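Local coordinates for protein glycosyl hydrolase family 10 (Bacteroides intestinalis DSM 17393, PDB 4QPW) that binds xylo-oligosaccharides through this beta-sandwich carbohydrate-binding module, one part of a longer enzyme that probably hydrolyses xylan, at residues 49-54 with 83-88; 92-97 with 120-125; 99-104 with 126-131. One frame throughout, in Å; residues are numbered along the deposited sequence.

The three contacts all use strands of the five-stranded antiparallel sheet whose sugar-binding face holds the xylo-oligosaccharide. Contacts 1 and 2 have centres about 8 Å apart and reach the same xylose, His52 from the loop before strand 54-57 and Gln124 from strand 120-124. They also share backbone pairing, since Asn85 O and Gly87 O lie 2.9 Å from Gln124 N and Met122 N. Contact 3 lies about 11 Å, centre to centre, from contact 1 and about 17 Å from contact 2, away from the sugar. It is joined to contact 1 where Asn51 O approaches Gly126 N at 2.8 Å, and to contact 2 through strand 95-101, whose two ends they use.

Contact 1. Residues 49-54 with 83-88; sequences SQNHFI and KLNFGV. With XYP (beta-D-xylopyranose), chain B.
Asn51 and Asn85 bring their amides together where the short 3-10 turn 51-53 faces strand 82-89, at the rim of the sugar-binding face of this beta-sandwich module. The two side chains cross at a slant and their amide planes stand 84° apart. Asn51 ND2 is 3.0 Å from Asn85 OD1, yet the angle is too poor for a hydrogen bond, so the pair meets as polar packing; ND2 instead makes a weak bond to the backbone O of Gln124. Asn51 reaches over because CG is turned opposite its own backbone N (chi1 -154°), which carries the amide to the strand. Its OD1 is gripped twice, by the backbone N of Leu127 and by a water at 2.8 Å. That water donates a second bond, also 2.8 Å, to Lys83 O and thereby links turn and strand. The next residue in the turn, His52, belongs to the glycan pocket. Phe53 CD1 rests against one face of its imidazole, offset toward the rim, and xylose lies against the opposite face, so the ring is sandwiched between protein and sugar. The turn itself is closed by Phe53 N bonding to Gln50 O at 3.0 Å. On the sugar side, xylose C4 sits 3.8 Å above the imidazole plane of His52, over the ring centre.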
ATOM      1  N   SER A  49      13.152  13.286  -2.897  1.00 15.52           N
ATOM      2  CA  SER A  49      12.838  14.668  -2.445  1.00 15.56           C
ATOM      3  C   SER A  49      11.409  14.875  -2.158  1.00 16.31           C
ATOM      4  O   SER A  49      11.025  15.878  -1.493  1.00 17.94           O
ATOM      5  CB  SER A  49      13.349  15.686  -3.539  1.00 17.34           C
ATOM      6  OG  SER A  49      12.771  15.426  -4.741  1.00 19.21           O
ATOM      7  N   GLN A  50      10.509  14.032  -2.717  1.00 14.90           N
ATOM      8  CA  GLN A  50       9.076  14.094  -2.462  1.00 15.20           C
ATOM      9  C   GLN A  50       8.574  12.680  -2.125  1.00 14.00           C
ATOM     10  O   GLN A  50       8.969  11.704  -2.753  1.00 13.67           O
ATOM     11  CB  GLN A  50       8.288  14.657  -3.647  1.00 16.75           C
ATOM     12  CG  GLN A  50       8.870  15.991  -4.212  1.00 20.75           C
ATOM     13  CD  GLN A  50       7.839  16.928  -4.810  1.00 34.55           C
ATOM     14  OE1 GLN A  50       6.689  17.041  -4.331  1.00 42.77           O
ATOM     15  NE2 GLN A  50       8.224  17.582  -5.930  1.00 43.80           N
ATOM     16  N   ASN A  51       7.564  12.619  -1.283  1.00 13.83           N
ATOM     17  CA  ASN A  51       7.014  11.276  -0.948  1.00 13.22           C
ATOM     18  C   ASN A  51       6.392  10.613  -2.156  1.00 12.91           C
ATOM     19  O   ASN A  51       6.510   9.358  -2.231  1.00 13.02           O
ATOM     20  CB  ASN A  51       6.104  11.395   0.241  1.00 15.79           C
ATOM     21  CG  ASN A  51       6.000  10.075   1.035  1.00 13.84           C
ATOM     22  OD1 ASN A  51       6.929   9.460   1.536  1.00 15.52           O
ATOM     23  ND2 ASN A  51       4.739   9.600   1.076  1.00 15.21           N
ATOM     24  N   HIS A  52       5.767  11.283  -3.071  1.00 12.23           N
ATOM     25  CA  HIS A  52       5.161  10.594  -4.196  1.00 12.99           C
ATOM     26  C   HIS A  52       6.154  10.138  -5.216  1.00 12.38           C
ATOM     27  O   HIS A  52       5.719   9.459  -6.153  1.00 13.18           O
ATOM     28  CB  HIS A  52       4.085  11.438  -4.855  1.00 14.17           C
ATOM     29  CG  HIS A  52       4.572  12.610  -5.693  1.00 16.65           C
ATOM     30  ND1 HIS A  52       4.758  12.594  -7.058  1.00 20.10           N
ATOM     31  CD2 HIS A  52       4.928  13.824  -5.267  1.00 16.42           C
ATOM     32  CE1 HIS A  52       5.223  13.806  -7.449  1.00 17.97           C
ATOM     33  NE2 HIS A  52       5.291  14.552  -6.377  1.00 21.02           N
ATOM     34  N   PHE A  53       7.443  10.472  -5.068  1.00 12.51           N
ATOM     35  CA  PHE A  53       8.391   9.980  -6.030  1.00 11.50           C
ATOM     36  C   PHE A  53       8.672   8.504  -5.926  1.00 10.92           C
ATOM     37  O   PHE A  53       9.339   7.936  -6.778  1.00 11.75           O
ATOM     38  CB  PHE A  53       9.718  10.757  -5.809  1.00 12.63           C
ATOM     39  CG  PHE A  53       9.772  12.110  -6.502  1.00 13.49           C
ATOM     40  CD1 PHE A  53       8.749  12.730  -6.966  1.00 13.94           C
ATOM     41  CD2 PHE A  53      11.044  12.711  -6.655  1.00 13.91           C
ATOM     42  CE1 PHE A  53       8.862  14.023  -7.626  1.00 16.35           C
ATOM     43  CE2 PHE A  53      11.148  14.001  -7.261  1.00 15.36           C
ATOM     44  CZ  PHE A  53      10.120  14.623  -7.750  1.00 16.35           C
ATOM     45  N   ILE A  54       8.182   7.797  -4.851  1.00 11.11           N
ATOM     46  CA  ILE A  54       8.151   6.321  -4.839  1.00 10.80           C
ATOM     47  C   ILE A  54       6.697   5.957  -4.569  1.00 10.72           C
ATOM     48  O   ILE A  54       6.230   6.125  -3.406  1.00 10.84           O
ATOM     49  CB  ILE A  54       9.082   5.732  -3.874  1.00 10.46           C
ATOM     50  CG1 ILE A  54      10.538   6.201  -4.124  1.00 11.46           C
ATOM     51  CG2 ILE A  54       8.994   4.207  -3.947  1.00 11.70           C
ATOM     52  CD1 ILE A  54      11.529   5.700  -3.124  1.00 12.77           C
ATOM     53  N   LYS A  83       6.514   5.934   7.993  1.00 14.76           N
ATOM     54  CA  LYS A  83       5.163   6.193   7.600  1.00 16.45           C
ATOM     55  C   LYS A  83       4.879   5.854   6.136  1.00 15.40           C
ATOM     56  O   LYS A  83       5.688   6.150   5.244  1.00 19.12           O
ATOM     57  CB  LYS A  83       4.836   7.679   7.831  1.00 20.87           C
ATOM     58  CG  LYS A  83       3.460   8.138   7.447  1.00 24.87           C
ATOM     59  CD  LYS A  83       3.201   9.634   7.527  1.00 34.36           C
ATOM     60  CE  LYS A  83       2.847   9.899   8.946  1.00 38.92           C
ATOM     61  NZ  LYS A  83       3.242  11.294   9.326  1.00 46.33           N
ATOM     62  N   LEU A  84       3.739   5.182   5.938  1.00 16.04           N
ATOM     63  CA  LEU A  84       3.183   4.735   4.617  1.00 18.03           C
ATOM     64  C   LEU A  84       2.008   5.721   4.307  1.00 16.45           C
ATOM     65  O   LEU A  84       1.103   5.697   5.153  1.00 21.55           O
ATOM     66  CB  LEU A  84       2.783   3.158   4.724  1.00 16.62           C
ATOM     67  CG  LEU A  84       2.625   2.478   3.513  1.00 18.55           C
ATOM     68  CD1 LEU A  84       3.923   2.359   2.717  1.00 21.02           C
ATOM     69  CD2 LEU A  84       2.078   1.077   3.755  1.00 19.20           C
ATOM     70  N   ASN A  85       1.961   6.518   3.312  1.00 13.09           N
ATOM     71  CA  ASN A  85       0.787   7.256   2.928  1.00 12.73           C
ATOM     72  C   ASN A  85      -0.025   6.491   1.914  1.00 11.86           C
ATOM     73  O   ASN A  85       0.579   5.753   1.073  1.00 13.40           O
ATOM     74  CB  ASN A  85       1.169   8.611   2.340  1.00 14.15           C
ATOM     75  CG  ASN A  85       1.828   9.468   3.401  1.00 18.09           C
ATOM     76  OD1 ASN A  85       3.048   9.390   3.566  1.00 22.81           O
ATOM     77  ND2 ASN A  85       1.075  10.020   4.229  1.00 24.51           N
ATOM     78  N   PHE A  86      -1.332   6.573   1.924  1.00 10.55           N
ATOM     79  CA  PHE A  86      -2.180   5.868   0.981  1.00 10.23           C
ATOM     80  C   PHE A  86      -3.352   6.624   0.606  1.00 10.79           C
ATOM     81  O   PHE A  86      -3.798   7.569   1.370  1.00 11.35           O
ATOM     82  CB  PHE A  86      -2.507   4.444   1.503  1.00 11.47           C
ATOM     83  CG  PHE A  86      -3.288   4.458   2.758  1.00 10.81           C
ATOM     84  CD1 PHE A  86      -4.587   4.790   2.780  1.00 11.57           C
ATOM     85  CD2 PHE A  86      -2.643   4.214   3.952  1.00 11.96           C
ATOM     86  CE1 PHE A  86      -5.291   4.881   3.958  1.00 12.05           C
ATOM     87  CE2 PHE A  86      -3.352   4.317   5.146  1.00 12.90           C
ATOM     88  CZ  PHE A  86      -4.640   4.637   5.115  1.00 12.43           C
ATOM     89  N   GLY A  87      -3.994   6.255  -0.488  1.00 10.57           N
ATOM     90  CA  GLY A  87      -5.339   6.680  -0.821  1.00 10.54           C
ATOM     91  C   GLY A  87      -6.087   5.539  -1.430  1.00  9.39           C
ATOM     92  O   GLY A  87      -5.476   4.759  -2.218  1.00 10.40           O
ATOM     93  N   VAL A  88      -7.345   5.390  -1.133  1.00  9.11           N
ATOM     94  CA  VAL A  88      -8.172   4.334  -1.693  1.00  9.29           C
ATOM     95  C   VAL A  88      -9.181   4.933  -2.664  1.00  9.80           C
ATOM     96  O   VAL A  88     -10.072   5.767  -2.213  1.00 10.71           O
ATOM     97  CB  VAL A  88      -8.943   3.543  -0.606  1.00  9.84           C
ATOM     98  CG1 VAL A  88      -9.662   2.390  -1.220  1.00 10.03           C
ATOM     99  CG2 VAL A  88      -7.992   3.066   0.488  1.00 10.17           C
TER
HETATM  100  C1  XYP B   3       0.916  11.908  -9.133  1.00 16.42           C
HETATM  101  C2  XYP B   3       0.980  11.479  -7.694  1.00 15.70           C
HETATM  102  C3  XYP B   3       0.446  12.557  -6.764  1.00 17.51           C
HETATM  103  C4  XYP B   3       1.201  13.877  -7.066  1.00 19.00           C
HETATM  104  C5  XYP B   3       1.162  14.142  -8.524  1.00 16.85           C
HETATM  105  O2  XYP B   3       0.189  10.306  -7.498  1.00 16.06           O
HETATM  106  O3  XYP B   3       0.637  12.134  -5.382  1.00 18.67           O
HETATM  107  O4  XYP B   3       0.567  14.898  -6.283  1.00 21.38           O
HETATM  108  O5  XYP B   3       1.765  13.110  -9.278  1.00 20.04           O
HETATM  109  O   HOH W   1       7.244   8.073   3.966  1.00 26.52           O

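Contact 2. Residues 92-97 with 120-125; sequences SGRAEG and HVMTQS. With XYP (beta-D-xylopyranose), chain B.
The glycan pocket on the sugar-binding face of the five-stranded sheet includes Met122 and Gln124 of strand 120-124, and beside them Arg94, just ahead of strand 95-101, reaches across to Met122 and His120. Strand 82-89 runs between strands 95-101 and 120-124, and the arginine reaches across it with a side chain extended from CG to NE. Its NH2 donates to His120 NE2 at 2.9 Å with an angle of 150° at the hydrogen, close to the plane of both groups although those planes are turned well apart. Other rings pack on His120, His57 stacked on it and Trp91 meeting it at a slant, and they probably help to fix its orientation. Met122 lies over the guanidinium: its CB is 3.6 Å above the plane, at the centre of one face. From there the chain bends at chi2 (57°) and again at chi3, which brings CE within 3.6 Å of Arg94 NH2 and within 4.0 Å of xylose O2. The methyl thus touches the arginine and comes near the sugar at roughly a right angle. Two residues on, Gln124 extends beyond CG to give an almost straight bond from NE2 to xylose O3, 3.0 Å long with an angle of 172°; Gln55 OE1 binds the same xylose and is a weak partner of Gln124 NE2. Arg94 NE, for its part, bonds weakly to Gly89 O. Because NE2 of His120 accepts from a cationic arginine, the imidazole is probably neutral, its proton carried on ND1, and the nearby positive charge is likely to disfavour a second proton.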
ATOM      1  N   SER A  92      -9.006   9.897 -10.073  1.00 12.25           N
ATOM      2  CA  SER A  92      -9.635  11.225  -9.855  1.00 12.55           C
ATOM      3  C   SER A  92      -9.664  11.658  -8.467  1.00 12.08           C
ATOM      4  O   SER A  92      -9.779  12.906  -8.195  1.00 13.26           O
ATOM      5  CB  SER A  92     -11.061  11.164 -10.424  1.00 14.84           C
ATOM      6  OG  SER A  92     -11.907  10.330  -9.795  1.00 14.40           O
ATOM      7  N   GLY A  93      -9.683  10.771  -7.460  1.00 11.41           N
ATOM      8  CA  GLY A  93      -9.866  11.190  -6.121  1.00 11.80           C
ATOM      9  C   GLY A  93      -9.994   9.968  -5.183  1.00 10.77           C
ATOM     10  O   GLY A  93     -10.620   8.986  -5.574  1.00 11.84           O
ATOM     11  N   ARG A  94      -9.503  10.118  -3.996  1.00 10.98           N
ATOM     12  CA  ARG A  94      -9.389   8.938  -3.029  1.00 10.37           C
ATOM     13  C   ARG A  94      -9.713   9.325  -1.652  1.00 12.10           C
ATOM     14  O   ARG A  94      -9.542  10.505  -1.232  1.00 12.97           O
ATOM     15  CB  ARG A  94      -7.961   8.328  -3.155  1.00 11.91           C
ATOM     16  CG  ARG A  94      -7.489   8.071  -4.549  1.00 11.51           C
ATOM     17  CD  ARG A  94      -6.293   7.121  -4.571  1.00 11.69           C
ATOM     18  NE  ARG A  94      -5.690   6.933  -5.897  1.00 11.31           N
ATOM     19  CZ  ARG A  94      -4.822   7.813  -6.452  1.00 11.46           C
ATOM     20  NH1 ARG A  94      -4.438   8.868  -5.793  1.00 12.73           N
ATOM     21  NH2 ARG A  94      -4.381   7.592  -7.644  1.00 11.66           N
ATOM     22  N   ALA A  95      -9.994   8.311  -0.791  1.00 11.42           N
ATOM     23  CA  ALA A  95     -10.027   8.461   0.642  1.00 12.06           C
ATOM     24  C   ALA A  95      -8.610   8.291   1.157  1.00 11.10           C
ATOM     25  O   ALA A  95      -8.000   7.193   0.996  1.00 11.51           O
ATOM     26  CB  ALA A  95     -10.961   7.432   1.226  1.00 12.29           C
ATOM     27  N   GLU A  96      -8.020   9.256   1.806  1.00 11.84           N
ATOM     28  CA  GLU A  96      -6.620   9.324   2.169  1.00 12.29           C
ATOM     29  C   GLU A  96      -6.299   9.086   3.585  1.00 12.37           C
ATOM     30  O   GLU A  96      -7.066   9.520   4.510  1.00 13.43           O
ATOM     31  CB  GLU A  96      -6.068  10.717   1.730  1.00 14.19           C
ATOM     32  CG  GLU A  96      -6.106  10.966   0.237  1.00 17.79           C
ATOM     33  CD  GLU A  96      -5.772  12.440  -0.091  1.00 20.92           C
ATOM     34  OE1 GLU A  96      -4.714  12.860   0.373  1.00 28.80           O
ATOM     35  OE2 GLU A  96      -6.575  13.175  -0.739  1.00 25.38           O
ATOM     36  N   GLY A  97      -5.204   8.462   3.910  1.00 11.67           N
ATOM     37  CA  GLY A  97      -4.738   8.267   5.245  1.00 13.21           C
ATOM     38  C   GLY A  97      -3.311   7.811   5.282  1.00 11.98           C
ATOM     39  O   GLY A  97      -2.614   7.906   4.271  1.00 12.44           O
ATOM     40  N   HIS A 120      -8.090   1.904  -6.785  1.00  8.44           N
ATOM     41  CA  HIS A 120      -6.908   1.153  -6.332  1.00  8.59           C
ATOM     42  C   HIS A 120      -6.440   1.691  -5.009  1.00  8.89           C
ATOM     43  O   HIS A 120      -6.972   2.668  -4.464  1.00  9.26           O
ATOM     44  CB  HIS A 120      -5.831   1.249  -7.428  1.00  8.67           C
ATOM     45  CG  HIS A 120      -5.632   2.691  -7.895  1.00  9.45           C
ATOM     46  ND1 HIS A 120      -6.124   3.156  -9.095  1.00 10.34           N
ATOM     47  CD2 HIS A 120      -4.996   3.727  -7.328  1.00 10.47           C
ATOM     48  CE1 HIS A 120      -5.769   4.439  -9.213  1.00 10.91           C
ATOM     49  NE2 HIS A 120      -5.078   4.823  -8.195  1.00 10.56           N
ATOM     50  N   VAL A 121      -5.441   1.000  -4.404  1.00  8.28           N
ATOM     51  CA  VAL A 121      -4.802   1.499  -3.181  1.00  8.36           C
ATOM     52  C   VAL A 121      -3.491   2.134  -3.583  1.00  9.04           C
ATOM     53  O   VAL A 121      -2.455   1.433  -3.782  1.00  9.41           O
ATOM     54  CB  VAL A 121      -4.629   0.421  -2.103  1.00  8.46           C
ATOM     55  CG1 VAL A 121      -3.976   1.013  -0.872  1.00  9.34           C
ATOM     56  CG2 VAL A 121      -5.968  -0.187  -1.764  1.00  9.41           C
ATOM     57  N   MET A 122      -3.487   3.437  -3.789  1.00  8.98           N
ATOM     58  CA  MET A 122      -2.255   4.182  -4.095  1.00  9.32           C
ATOM     59  C   MET A 122      -1.454   4.256  -2.823  1.00  9.82           C
ATOM     60  O   MET A 122      -1.964   4.667  -1.770  1.00 11.86           O
ATOM     61  CB  MET A 122      -2.634   5.609  -4.514  1.00 10.40           C
ATOM     62  CG  MET A 122      -1.438   6.510  -4.655  1.00 11.91           C
ATOM     63  SD  MET A 122      -0.159   5.980  -5.788  1.00 13.67           S
ATOM     64  CE  MET A 122      -0.956   6.516  -7.343  1.00 14.08           C
ATOM     65  N   THR A 123      -0.153   3.917  -2.869  1.00  9.35           N
ATOM     66  CA  THR A 123       0.695   3.827  -1.678  1.00  9.59           C
ATOM     67  C   THR A 123       1.973   4.589  -2.005  1.00  9.46           C
ATOM     68  O   THR A 123       2.536   4.462  -3.109  1.00 10.31           O
ATOM     69  CB  THR A 123       0.980   2.358  -1.390  1.00  9.14           C
ATOM     70  OG1 THR A 123      -0.296   1.618  -1.437  1.00 11.21           O
ATOM     71  CG2 THR A 123       1.528   2.158  -0.042  1.00 10.76           C
ATOM     72  N   GLN A 124       2.439   5.438  -1.081  1.00  9.47           N
ATOM     73  CA  GLN A 124       3.582   6.323  -1.308  1.00  9.98           C
ATOM     74  C   GLN A 124       4.527   6.332  -0.127  1.00 10.35           C
ATOM     75  O   GLN A 124       4.054   6.442   1.049  1.00 11.63           O
ATOM     76  CB  GLN A 124       3.103   7.741  -1.614  1.00 11.64           C
ATOM     77  CG  GLN A 124       2.126   7.792  -2.766  1.00 13.48           C
ATOM     78  CD  GLN A 124       1.719   9.180  -3.283  1.00 14.50           C
ATOM     79  OE1 GLN A 124       1.883  10.151  -2.556  1.00 17.19           O
ATOM     80  NE2 GLN A 124       1.329   9.311  -4.487  1.00 14.57           N
ATOM     81  N   SER A 125       5.837   6.228  -0.396  1.00 10.64           N
ATOM     82  CA  SER A 125       6.830   6.116   0.659  1.00 10.81           C
ATOM     83  C   SER A 125       8.189   6.729   0.243  1.00 10.51           C
ATOM     84  O   SER A 125       9.169   6.289   0.774  1.00 10.92           O
ATOM     85  CB  SER A 125       6.921   4.680   1.088  1.00 10.70           C
ATOM     86  OG  SER A 125       7.289   3.830   0.026  1.00 10.98           O
TER
HETATM   87  C1  XYP B   3       0.916  11.908  -9.133  1.00 16.42           C
HETATM   88  C2  XYP B   3       0.980  11.479  -7.694  1.00 15.70           C
HETATM   89  C3  XYP B   3       0.446  12.557  -6.764  1.00 17.51           C
HETATM   90  C4  XYP B   3       1.201  13.877  -7.066  1.00 19.00           C
HETATM   91  C5  XYP B   3       1.162  14.142  -8.524  1.00 16.85           C
HETATM   92  O2  XYP B   3       0.189  10.306  -7.498  1.00 16.06           O
HETATM   93  O3  XYP B   3       0.637  12.134  -5.382  1.00 18.67           O
HETATM   94  O4  XYP B   3       0.567  14.898  -6.283  1.00 21.38           O
HETATM   95  O5  XYP B   3       1.765  13.110  -9.278  1.00 20.04           O

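Contact 3. Residues 99-104 with 126-131; sequences FSFNTE and GLFVGT
Two phenylalanine rings alone carry this contact across backbones that stay far apart: even the nearest CA atoms, those of Phe101 and Phe128, are 11.2 Å from each other. The side chains come from opposite directions and meet as a T-shaped (edge-to-face) pair, planes at 80° and centroids 5.1 Å apart. Phe101 supplies the edge; its CZ stands 3.8 Å above the Phe128 plane, over the ring centre, while CE1 is 3.8 Å from Phe128 CE1. Phe101 can point its edge across because CG sits between its backbone N and carbonyl carbon (chi1 60°). With a leucine in place of Phe128 there is no flat face for Phe101 CZ and CE1, and that edge would probably lack its aromatic partner. Nearby, Gly130 has backbone angles that call for glycine, and a CB there would also crowd Phe128 CE2. At the end of strand 95-101 an Asx turn forms, Asn102 OD1 accepting from Glu104 N at 2.9 Å. Phe101 packs further on Val76 of strand 69-78 and Tyr108 of strand 106-113, Phe128 O ties its loop to Thr44 OG1 of strand 39-44, and the ring pair joins edge strand 95-101 to the loop between strands 120-124 and 130-141.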
ATOM      1  N   PHE A  99      -0.380   5.033   7.577  1.00 13.06           N
ATOM      2  CA  PHE A  99      -0.049   4.085   8.613  1.00 13.37           C
ATOM      3  C   PHE A  99       1.401   4.301   9.078  1.00 13.71           C
ATOM      4  O   PHE A  99       2.327   4.439   8.266  1.00 16.14           O
ATOM      5  CB  PHE A  99      -0.218   2.615   8.140  1.00 13.20           C
ATOM      6  CG  PHE A  99      -1.600   2.181   7.716  1.00 12.49           C
ATOM      7  CD1 PHE A  99      -2.720   2.504   8.448  1.00 12.78           C
ATOM      8  CD2 PHE A  99      -1.782   1.396   6.577  1.00 12.64           C
ATOM      9  CE1 PHE A  99      -3.975   2.076   8.083  1.00 12.22           C
ATOM     10  CE2 PHE A  99      -3.029   0.958   6.242  1.00 12.44           C
ATOM     11  CZ  PHE A  99      -4.115   1.254   6.990  1.00 12.66           C
ATOM     12  N   SER A 100       1.583   4.259  10.391  1.00 15.04           N
ATOM     13  CA  SER A 100       2.934   4.369  11.003  1.00 14.74           C
ATOM     14  C   SER A 100       3.376   2.991  11.474  1.00 14.01           C
ATOM     15  O   SER A 100       2.806   2.476  12.453  1.00 15.94           O
ATOM     16  CB  SER A 100       2.887   5.354  12.199  1.00 19.19           C
ATOM     17  OG  SER A 100       2.599   6.657  11.650  1.00 24.87           O
ATOM     18  N   PHE A 101       4.249   2.395  10.718  1.00 13.31           N
ATOM     19  CA  PHE A 101       4.689   1.030  10.886  1.00 12.51           C
ATOM     20  C   PHE A 101       5.905   0.932  11.749  1.00 12.46           C
ATOM     21  O   PHE A 101       6.575   1.983  11.995  1.00 13.87           O
ATOM     22  CB  PHE A 101       4.829   0.362   9.509  1.00 11.62           C
ATOM     23  CG  PHE A 101       5.822   1.034   8.600  1.00 11.81           C
ATOM     24  CD1 PHE A 101       7.197   0.914   8.776  1.00 13.00           C
ATOM     25  CD2 PHE A 101       5.403   1.839   7.578  1.00 11.98           C
ATOM     26  CE1 PHE A 101       8.121   1.578   7.967  1.00 12.76           C
ATOM     27  CE2 PHE A 101       6.291   2.497   6.758  1.00 11.83           C
ATOM     28  CZ  PHE A 101       7.649   2.368   6.931  1.00 13.50           C
ATOM     29  N   ASN A 102       6.210  -0.256  12.152  1.00 12.39           N
ATOM     30  CA  ASN A 102       7.418  -0.510  12.974  1.00 12.47           C
ATOM     31  C   ASN A 102       8.013  -1.772  12.538  1.00 12.51           C
ATOM     32  O   ASN A 102       7.753  -2.324  11.408  1.00 13.00           O
ATOM     33  CB  ASN A 102       7.067  -0.426  14.489  1.00 13.96           C
ATOM     34  CG  ASN A 102       6.295  -1.577  14.977  1.00 14.26           C
ATOM     35  OD1 ASN A 102       5.989  -2.519  14.289  1.00 14.08           O
ATOM     36  ND2 ASN A 102       6.040  -1.580  16.318  1.00 17.18           N
ATOM     37  N   THR A 103       8.903  -2.411  13.330  1.00 12.69           N
ATOM     38  CA  THR A 103       9.590  -3.561  12.952  1.00 13.12           C
ATOM     39  C   THR A 103       8.861  -4.896  13.175  1.00 12.25           C
ATOM     40  O   THR A 103       9.418  -5.959  12.934  1.00 15.41           O
ATOM     41  CB  THR A 103      11.047  -3.633  13.542  1.00 14.79           C
ATOM     42  OG1 THR A 103      10.912  -3.923  14.982  1.00 17.44           O
ATOM     43  CG2 THR A 103      11.815  -2.404  13.275  1.00 16.95           C
ATOM     44  N   GLU A 104       7.665  -4.864  13.700  1.00 10.97           N
ATOM     45  CA  GLU A 104       6.846  -6.039  13.968  1.00 11.18           C
ATOM     46  C   GLU A 104       5.799  -6.157  12.831  1.00 10.13           C
ATOM     47  O   GLU A 104       5.223  -5.140  12.466  1.00 11.22           O
ATOM     48  CB  GLU A 104       6.107  -5.813  15.310  1.00 11.17           C
ATOM     49  CG  GLU A 104       7.082  -5.563  16.467  1.00 12.57           C
ATOM     50  CD  GLU A 104       6.452  -5.216  17.764  1.00 14.51           C
ATOM     51  OE1 GLU A 104       5.218  -5.112  17.868  1.00 18.21           O
ATOM     52  OE2 GLU A 104       7.193  -5.105  18.817  1.00 14.41           O
ATOM     53  N   GLY A 126       8.163   7.695  -0.652  1.00 10.60           N
ATOM     54  CA  GLY A 126       9.459   8.237  -1.131  1.00 11.71           C
ATOM     55  C   GLY A 126      10.380   8.789  -0.044  1.00 12.16           C
ATOM     56  O   GLY A 126      11.627   8.774  -0.269  1.00 13.45           O
ATOM     57  N   LEU A 127       9.844   9.268   1.050  1.00 12.63           N
ATOM     58  CA  LEU A 127      10.728   9.828   2.090  1.00 13.47           C
ATOM     59  C   LEU A 127      11.321   8.814   2.960  1.00 13.97           C
ATOM     60  O   LEU A 127      12.199   9.109   3.838  1.00 16.51           O
ATOM     61  CB  LEU A 127       9.930  10.815   2.944  1.00 15.19           C
ATOM     62  CG  LEU A 127       9.349  11.965   2.189  1.00 15.46           C
ATOM     63  CD1 LEU A 127       8.439  12.887   3.066  1.00 18.90           C
ATOM     64  CD2 LEU A 127      10.428  12.821   1.522  1.00 17.47           C
ATOM     65  N   PHE A 128      10.913   7.510   2.925  1.00 13.24           N
ATOM     66  CA  PHE A 128      11.410   6.472   3.778  1.00 12.91           C
ATOM     67  C   PHE A 128      12.604   5.809   3.262  1.00 12.84           C
ATOM     68  O   PHE A 128      12.613   5.358   2.094  1.00 13.90           O
ATOM     69  CB  PHE A 128      10.296   5.403   4.070  1.00 13.84           C
ATOM     70  CG  PHE A 128      10.750   4.324   5.001  1.00 13.16           C
ATOM     71  CD1 PHE A 128      10.857   4.558   6.373  1.00 14.65           C
ATOM     72  CD2 PHE A 128      11.154   3.119   4.576  1.00 13.90           C
ATOM     73  CE1 PHE A 128      11.286   3.548   7.223  1.00 15.18           C
ATOM     74  CE2 PHE A 128      11.524   2.121   5.423  1.00 13.76           C
ATOM     75  CZ  PHE A 128      11.676   2.321   6.743  1.00 15.02           C
ATOM     76  N   VAL A 129      13.668   5.693   4.074  1.00 14.12           N
ATOM     77  CA  VAL A 129      14.859   4.981   3.814  1.00 13.38           C
ATOM     78  C   VAL A 129      14.924   3.657   4.508  1.00 14.22           C
ATOM     79  O   VAL A 129      14.919   3.646   5.746  1.00 15.51           O
ATOM     80  CB  VAL A 129      16.162   5.820   4.105  1.00 15.26           C
ATOM     81  CG1 VAL A 129      17.376   5.033   3.749  1.00 17.00           C
ATOM     82  CG2 VAL A 129      16.075   7.113   3.378  1.00 17.46           C
ATOM     83  N   GLY A 130      14.960   2.555   3.823  1.00 13.11           N
ATOM     84  CA  GLY A 130      15.026   1.238   4.382  1.00 14.21           C
ATOM     85  C   GLY A 130      14.169   0.258   3.589  1.00 12.17           C
ATOM     86  O   GLY A 130      14.011   0.398   2.376  1.00 13.62           O
ATOM     87  N   THR A 131      13.658  -0.738   4.285  1.00 12.29           N
ATOM     88  CA  THR A 131      12.829  -1.807   3.641  1.00 11.95           C
ATOM     89  C   THR A 131      11.425  -1.721   4.234  1.00 11.85           C
ATOM     90  O   THR A 131      11.271  -1.767   5.483  1.00 12.87           O
ATOM     91  CB  THR A 131      13.420  -3.136   3.889  1.00 13.49           C
ATOM     92  OG1 THR A 131      14.806  -3.202   3.371  1.00 16.52           O
ATOM     93  CG2 THR A 131      12.667  -4.285   3.199  1.00 14.61           C
TER